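Local coordinates for prenyltransference for protein (Lavandula lanata, PDB 5HC8) that joins two dimethylallyl diphosphate units head to middle to make lavandulyl diphosphate, as a prenyltransferase of the cis-prenyltransferase (undecaprenyl diphosphate synthase) family, at residues I19-R24 / R193-Q198; F79-Y84 / E115-A120. One frame throughout, in Å; residues are numbered along the deposited sequence.

Overall arrangement
Contact 1 and contact 2 both belong to the region around the bound hydrocarbon 2-methylbuta-1,3-diene, but serve different layers of the fold. Residues 19-24 and 193-198 are the C-terminal ends of two neighbouring parallel strands and what follows them, a turn into helix 23-30 and a loop respectively: a buried polar centre built round a magnesium ion and two thiodiphosphate-type groups. Residues 79-84 and 115-120 instead pair two helices, buried and apolar at M81, L117 and Y84, with R82 at the surface stacked on Y116. The centres lie about 22 Å apart, contact 2 nested in sequence inside the loop contact 1 closes. Charge and metal bonds dominate the first; van der Waals and cation-pi contacts the second.

Contact 1. Residues I19-R24 / R193-Q198; sequences IIDGHR and RAAGEQ. With MG (magnesium ion), chain B; PIS (trihydrogen thiodiphosphate), chain C; ISY (3-methylbut-3-enylsulfanyl(phosphonooxy)phosphinic acid), chain F; 61G (2-methylbuta-1,3-diene), chain D.
D21 and R193 form a salt bridge beside the magnesium ion, OD2 to NH2 at 3.0 Å, at the C-terminal edge of the parallel sheet where cis-prenyltransferases bind diphosphate. The guanidinium nitrogen meets OD2 from above the carboxylate plane, the two planes standing 85° apart, while OD1 coordinates magnesium at 2.1 Å. PIS S1 and O2, ISY O7 and two waters complete the six-fold shell, so the metal joins both ligands. An aspartate suits this place because its two oxygens divide the work between metal and arginine. R193 NH2 also donates to ISY O4 at 3.0 Å, and its NH1 is held by S201 and the carbonyl of R199. Replacing R193 by an alanine would probably leave D21 OD2 without its charged mate and ISY O4 without this donor. One water joins D21 OD2, R193 NE, A194 O and E197 N, tying the carboxylate to the second loop. G22 precedes helix 23-30 at its N-cap; beyond it H23 grips PIS O4 twice, through its backbone N and, at 2.7 Å, through ring ND1. Strands 15-19 and 190-193 run side by side here, and A194 N donates to I19 O. R193's chain runs extended, with CG anti to the backbone N (chi1 179°), over I19, whose CG2 lies under one guanidinium face. A small alanine and a glycine let the backbones come close, A195 CB lying 3.5 Å from G22 CA.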
loop_
_atom_site.group_PDB
_atom_site.type_symbol
_atom_site.label_atom_id
_atom_site.label_comp_id
_atom_site.label_asym_id
_atom_site.label_seq_id
_atom_site.Cartn_x
_atom_site.Cartn_y
_atom_site.Cartn_z
ATOM N N ILE A 19 6.459 8.899 6.898
ATOM C CA ILE A 19 7.172 9.245 5.658
ATOM C C ILE A 19 7.522 10.718 5.637
ATOM O O ILE A 19 6.656 11.574 5.531
ATOM C CB ILE A 19 6.308 8.883 4.418
ATOM C CG1 ILE A 19 6.015 7.387 4.382
ATOM C CG2 ILE A 19 6.935 9.309 3.110
ATOM C CD1 ILE A 19 5.122 6.968 3.236
ATOM N N ILE A 20 8.821 11.021 5.700
ATOM C CA ILE A 20 9.320 12.391 5.677
ATOM C C ILE A 20 9.498 12.852 4.247
ATOM O O ILE A 20 9.906 12.082 3.352
ATOM C CB ILE A 20 10.650 12.539 6.540
ATOM C CG1 ILE A 20 11.798 11.750 5.951
ATOM C CG2 ILE A 20 10.424 12.037 7.985
ATOM C CD1 ILE A 20 13.024 11.699 6.827
ATOM N N ASP A 21 9.131 14.103 4.008
ATOM C CA ASP A 21 9.115 14.638 2.672
ATOM C C ASP A 21 9.022 16.155 2.735
ATOM O O ASP A 21 8.610 16.711 3.771
ATOM C CB ASP A 21 7.936 14.012 1.893
ATOM C CG ASP A 21 8.132 14.037 0.364
ATOM O OD1 ASP A 21 9.312 14.031 -0.003
ATOM O OD2 ASP A 21 7.133 14.154 -0.400
ATOM N N GLY A 22 9.297 16.822 1.624
ATOM C CA GLY A 22 9.028 18.257 1.499
ATOM C C GLY A 22 10.240 19.099 1.890
ATOM O O GLY A 22 10.142 20.308 2.020
ATOM N N HIS A 23 11.390 18.476 2.052
ATOM C CA HIS A 23 12.595 19.214 2.513
ATOM C C HIS A 23 13.135 20.203 1.501
ATOM O O HIS A 23 13.543 21.273 1.862
ATOM C CB HIS A 23 13.717 18.258 2.890
ATOM C CG HIS A 23 13.369 17.320 4.002
ATOM N ND1 HIS A 23 12.755 16.100 3.785
ATOM C CD2 HIS A 23 13.593 17.387 5.327
ATOM C CE1 HIS A 23 12.619 15.473 4.941
ATOM N NE2 HIS A 23 13.123 16.233 5.888
ATOM N N ARG A 24 13.227 19.832 0.249
ATOM C CA ARG A 24 13.642 20.782 -0.782
ATOM C C ARG A 24 12.606 21.886 -1.047
ATOM O O ARG A 24 12.972 23.049 -1.176
ATOM C CB ARG A 24 13.989 20.000 -2.040
ATOM C CG ARG A 24 14.158 20.824 -3.344
ATOM C CD ARG A 24 14.459 19.908 -4.530
ATOM N NE ARG A 24 14.536 18.512 -4.056
ATOM C CZ ARG A 24 15.630 17.861 -3.644
ATOM N NH1 ARG A 24 16.841 18.434 -3.706
ATOM N NH2 ARG A 24 15.491 16.606 -3.210
ATOM N N ARG A 193 2.214 10.803 6.309
ATOM C CA ARG A 193 3.081 11.357 5.290
ATOM C C ARG A 193 2.957 12.848 5.200
ATOM O O ARG A 193 1.894 13.366 4.977
ATOM C CB ARG A 193 2.845 10.726 3.912
ATOM C CG ARG A 193 3.737 11.319 2.815
ATOM C CD ARG A 193 3.687 10.544 1.504
ATOM N NE ARG A 193 4.548 11.248 0.578
ATOM C CZ ARG A 193 5.290 10.677 -0.366
ATOM N NH1 ARG A 193 5.235 9.377 -0.628
ATOM N NH2 ARG A 193 6.079 11.430 -1.093
ATOM N N ALA A 194 4.106 13.497 5.389
ATOM C CA ALA A 194 4.246 14.919 5.345
ATOM C C ALA A 194 4.387 15.383 3.916
ATOM O O ALA A 194 4.733 14.605 3.027
ATOM C CB ALA A 194 5.471 15.330 6.106
ATOM N N ALA A 195 4.054 16.660 3.709
ATOM C CA ALA A 195 4.324 17.397 2.462
ATOM C C ALA A 195 3.265 17.242 1.325
ATOM O O ALA A 195 3.495 17.662 0.204
ATOM C CB ALA A 195 5.762 17.110 1.938
ATOM N N GLY A 196 2.172 16.586 1.578
ATOM C CA GLY A 196 0.993 16.782 0.754
ATOM C C GLY A 196 0.809 15.691 -0.319
ATOM O O GLY A 196 -0.266 15.627 -0.896
ATOM N N GLU A 197 1.849 14.901 -0.642
ATOM C CA GLU A 197 1.726 13.855 -1.680
ATOM C C GLU A 197 0.960 12.691 -1.079
ATOM O O GLU A 197 1.148 12.349 0.129
ATOM C CB GLU A 197 3.057 13.382 -2.256
ATOM C CG GLU A 197 3.985 14.522 -2.703
ATOM C CD GLU A 197 3.491 15.299 -3.921
ATOM O OE1 GLU A 197 4.048 16.398 -4.134
ATOM O OE2 GLU A 197 2.572 14.882 -4.655
ATOM N N GLN A 198 0.161 12.034 -1.922
ATOM C CA GLN A 198 -0.672 10.927 -1.498
ATOM C C GLN A 198 -0.257 9.658 -2.277
ATOM O O GLN A 198 -0.832 9.334 -3.308
ATOM C CB GLN A 198 -2.138 11.292 -1.735
ATOM C CG GLN A 198 -2.608 12.424 -0.839
ATOM C CD GLN A 198 -3.967 12.942 -1.321
ATOM O OE1 GLN A 198 -4.077 13.770 -2.277
ATOM N NE2 GLN A 198 -4.957 12.406 -0.796
HETATM MG MG MG B . 10.184 14.302 -1.920
HETATM P P1 PIS C . 11.180 17.354 -1.695
HETATM O O1 PIS C . 12.508 16.858 -0.941
HETATM P P2 PIS C . 12.761 15.550 -0.071
HETATM S S1 PIS C . 12.103 14.371 -1.016
HETATM O O2 PIS C . 9.984 16.392 -1.526
HETATM O O3 PIS C . 10.838 18.754 -1.189
HETATM O O4 PIS C . 11.982 15.785 1.176
HETATM O O5 PIS C . 11.571 17.295 -3.206
HETATM O O6 PIS C . 14.354 15.435 0.070
HETATM P P1 ISY F . 8.571 10.643 -4.264
HETATM O O2 ISY F . 9.786 10.088 -3.283
HETATM P P3 ISY F . 10.513 10.828 -2.096
HETATM O O4 ISY F . 7.720 11.762 -3.546
HETATM O O5 ISY F . 7.661 9.510 -4.820
HETATM O O6 ISY F . 9.304 11.261 -5.448
HETATM O O7 ISY F . 10.641 12.282 -2.374
HETATM O O8 ISY F . 11.848 10.020 -1.748
HETATM S S9 ISY F . 9.129 10.696 -0.475
HETATM C C10 ISY F . 9.494 9.067 0.132
HETATM C C11 ISY F . 10.157 9.383 1.448
HETATM C C12 ISY F . 11.446 8.730 1.861
HETATM C C13 ISY F . 12.018 9.074 3.159
HETATM C C14 ISY F . 12.243 7.913 0.913
HETATM C CAC 61G D . 14.950 11.070 1.541
HETATM C CAE 61G D . 15.073 12.165 2.631
HETATM C CAB 61G D . 15.735 12.025 3.975
HETATM C CAD 61G D . 14.341 13.363 2.416
HETATM C CAA 61G D . 13.711 13.415 1.144
HETATM O O HOH W 1 4.525 14.209 0.492
HETATM O O HOH W 2 8.323 14.158 -2.765
HETATM O O HOH W 3 11.063 14.839 -3.904
#

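Contact 2. Residues F79-Y84 / E115-A120; sequences FLMRIY and EYLQDA. With 61G (2-methylbuta-1,3-diene), chain D.
R82 lays its guanidinium flat on the ring of Y116, the planes only 4° apart and CZ 3.6 Å from the ring centroid, a cation-pi stack between two helices. NH2 sits over the ring centre and NH1 reaches CE2 at the rim. The arginine gets there by folding: its CB starts out away from the other helix, and two bends along the chain bring the planar group back across the ring. A long, flexible chain with a flat charged end suits this exposed place, and a salt bridge from NH2 to E85 helps fix its rotation. Y116 meets it with CG between the backbone N and the carbonyl carbon (chi1 65°), which swings the ring toward helix 74-89. Its hydroxyl end abuts M81, OH lying 3.1 Å from CB, and M81 O lies at the edge of the ring.

On the buried side the chemistry turns apolar. M81 brings SD to 3.6 Å from L117 CD2, the two side chains crossing at about a right angle. L117 forks: CD2 takes the sulfur, while CD1 approaches Y84 CB at 4.2 Å. The branched leucine lets one side chain touch two residues of the facing helix.

The short segments run in the same general direction, crossing at 26°, with axes 9.6 Å apart. M81 also packs on L65 of strand 59-65, and Y84 on A64 of that strand and W45 of helix 34-54. Helix 115-128 thus backs the helix that contributes L80 and Y84 to the diene pocket.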
loop_
_atom_site.group_PDB
_atom_site.type_symbol
_atom_site.label_atom_id
_atom_site.label_comp_id
_atom_site.label_asym_id
_atom_site.label_seq_id
_atom_site.Cartn_x
_atom_site.Cartn_y
_atom_site.Cartn_z
ATOM N N PHE A 79 25.553 13.885 2.038
ATOM C CA PHE A 79 25.164 14.723 3.147
ATOM C C PHE A 79 24.091 14.075 4.044
ATOM O O PHE A 79 24.172 14.118 5.258
ATOM C CB PHE A 79 24.629 16.037 2.635
ATOM C CG PHE A 79 24.430 17.036 3.720
ATOM C CD1 PHE A 79 25.518 17.645 4.315
ATOM C CD2 PHE A 79 23.156 17.335 4.200
ATOM C CE1 PHE A 79 25.352 18.574 5.338
ATOM C CE2 PHE A 79 22.987 18.271 5.224
ATOM C CZ PHE A 79 24.093 18.890 5.797
ATOM N N LEU A 80 23.062 13.498 3.434
ATOM C CA LEU A 80 22.087 12.711 4.208
ATOM C C LEU A 80 22.771 11.649 5.067
ATOM O O LEU A 80 22.448 11.493 6.208
ATOM C CB LEU A 80 21.063 12.057 3.247
ATOM C CG LEU A 80 20.058 13.041 2.630
ATOM C CD1 LEU A 80 19.190 12.344 1.589
ATOM C CD2 LEU A 80 19.192 13.690 3.707
ATOM N N MET A 81 23.674 10.868 4.485
ATOM C CA MET A 81 24.325 9.820 5.241
ATOM C C MET A 81 25.041 10.404 6.452
ATOM O O MET A 81 25.058 9.818 7.520
ATOM C CB MET A 81 25.374 9.078 4.390
ATOM C CG MET A 81 24.921 8.295 3.160
ATOM S SD MET A 81 23.642 7.122 3.510
ATOM C CE MET A 81 23.525 6.364 1.892
ATOM N N ARG A 82 25.686 11.548 6.276
ATOM C CA ARG A 82 26.481 12.152 7.365
ATOM C C ARG A 82 25.562 12.679 8.496
ATOM O O ARG A 82 25.818 12.510 9.672
ATOM C CB ARG A 82 27.346 13.282 6.743
ATOM C CG ARG A 82 28.786 13.361 7.172
ATOM C CD ARG A 82 29.692 12.377 6.440
ATOM N NE ARG A 82 30.397 11.559 7.441
ATOM C CZ ARG A 82 31.501 10.830 7.242
ATOM N NH1 ARG A 82 32.112 10.796 6.058
ATOM N NH2 ARG A 82 32.002 10.119 8.256
ATOM N N ILE A 83 24.453 13.294 8.106
ATOM C CA ILE A 83 23.484 13.781 9.028
ATOM C C ILE A 83 22.910 12.648 9.823
ATOM O O ILE A 83 22.649 12.823 11.026
ATOM C CB ILE A 83 22.330 14.417 8.291
ATOM C CG1 ILE A 83 22.723 15.782 7.800
ATOM C CG2 ILE A 83 21.174 14.616 9.229
ATOM C CD1 ILE A 83 21.565 16.407 7.035
ATOM N N TYR A 84 22.706 11.495 9.170
ATOM C CA TYR A 84 22.153 10.351 9.886
ATOM C C TYR A 84 23.171 9.795 10.882
ATOM O O TYR A 84 22.800 9.331 11.949
ATOM C CB TYR A 84 21.570 9.260 8.940
ATOM C CG TYR A 84 20.414 9.803 8.103
ATOM C CD1 TYR A 84 19.649 10.877 8.563
ATOM C CD2 TYR A 84 20.124 9.305 6.839
ATOM C CE1 TYR A 84 18.646 11.403 7.809
ATOM C CE2 TYR A 84 19.096 9.843 6.096
ATOM C CZ TYR A 84 18.381 10.876 6.601
ATOM O OH TYR A 84 17.330 11.471 5.914
ATOM N N GLU A 115 30.286 2.536 5.454
ATOM C CA GLU A 115 30.690 1.760 6.603
ATOM C C GLU A 115 30.506 2.547 7.880
ATOM O O GLU A 115 30.151 1.972 8.891
ATOM C CB GLU A 115 32.159 1.312 6.513
ATOM C CG GLU A 115 32.447 0.321 5.396
ATOM C CD GLU A 115 32.100 -1.110 5.757
ATOM O OE1 GLU A 115 31.703 -1.375 6.913
ATOM O OE2 GLU A 115 32.243 -1.983 4.872
ATOM N N TYR A 116 30.786 3.836 7.860
ATOM C CA TYR A 116 30.633 4.615 9.049
ATOM C C TYR A 116 29.192 4.673 9.584
ATOM O O TYR A 116 28.962 4.897 10.793
ATOM C CB TYR A 116 31.125 6.057 8.833
ATOM C CG TYR A 116 30.370 6.927 7.844
ATOM C CD1 TYR A 116 29.179 7.582 8.203
ATOM C CD2 TYR A 116 30.871 7.144 6.562
ATOM C CE1 TYR A 116 28.507 8.410 7.301
ATOM C CE2 TYR A 116 30.209 7.950 5.659
ATOM C CZ TYR A 116 29.026 8.586 6.026
ATOM O OH TYR A 116 28.385 9.364 5.088
ATOM N N LEU A 117 28.234 4.590 8.663
ATOM C CA LEU A 117 26.810 4.712 9.013
ATOM C C LEU A 117 26.365 3.388 9.529
ATOM O O LEU A 117 25.594 3.314 10.521
ATOM C CB LEU A 117 25.973 5.105 7.807
ATOM C CG LEU A 117 24.439 5.262 8.055
ATOM C CD1 LEU A 117 24.164 6.011 9.314
ATOM C CD2 LEU A 117 23.820 6.090 6.927
ATOM N N GLN A 118 26.872 2.338 8.899
ATOM C CA GLN A 118 26.683 1.007 9.414
ATOM C C GLN A 118 27.212 0.785 10.836
ATOM O O GLN A 118 26.632 0.007 11.626
ATOM C CB GLN A 118 27.295 -0.009 8.496
ATOM C CG GLN A 118 26.697 -0.045 7.121
ATOM C CD GLN A 118 27.266 -1.205 6.328
ATOM O OE1 GLN A 118 27.252 -2.331 6.797
ATOM N NE2 GLN A 118 27.755 -0.944 5.128
ATOM N N ASP A 119 28.304 1.472 11.146
ATOM C CA ASP A 119 28.930 1.369 12.456
ATOM C C ASP A 119 28.125 2.156 13.455
ATOM O O ASP A 119 27.934 1.730 14.625
ATOM C CB ASP A 119 30.367 1.961 12.416
ATOM C CG ASP A 119 31.369 1.068 11.661
ATOM O OD1 ASP A 119 31.088 -0.152 11.473
ATOM O OD2 ASP A 119 32.448 1.609 11.285
ATOM N N ALA A 120 27.657 3.327 13.019
ATOM C CA ALA A 120 26.813 4.138 13.900
ATOM C C ALA A 120 25.474 3.453 14.295
ATOM O O ALA A 120 25.011 3.539 15.455
ATOM C CB ALA A 120 26.576 5.496 13.277
HETATM C CAC 61G D . 14.950 11.070 1.541
HETATM C CAE 61G D . 15.073 12.165 2.631
HETATM C CAB 61G D . 15.735 12.025 3.975
HETATM C CAD 61G D . 14.341 13.363 2.416
HETATM C CAA 61G D . 13.711 13.415 1.144
#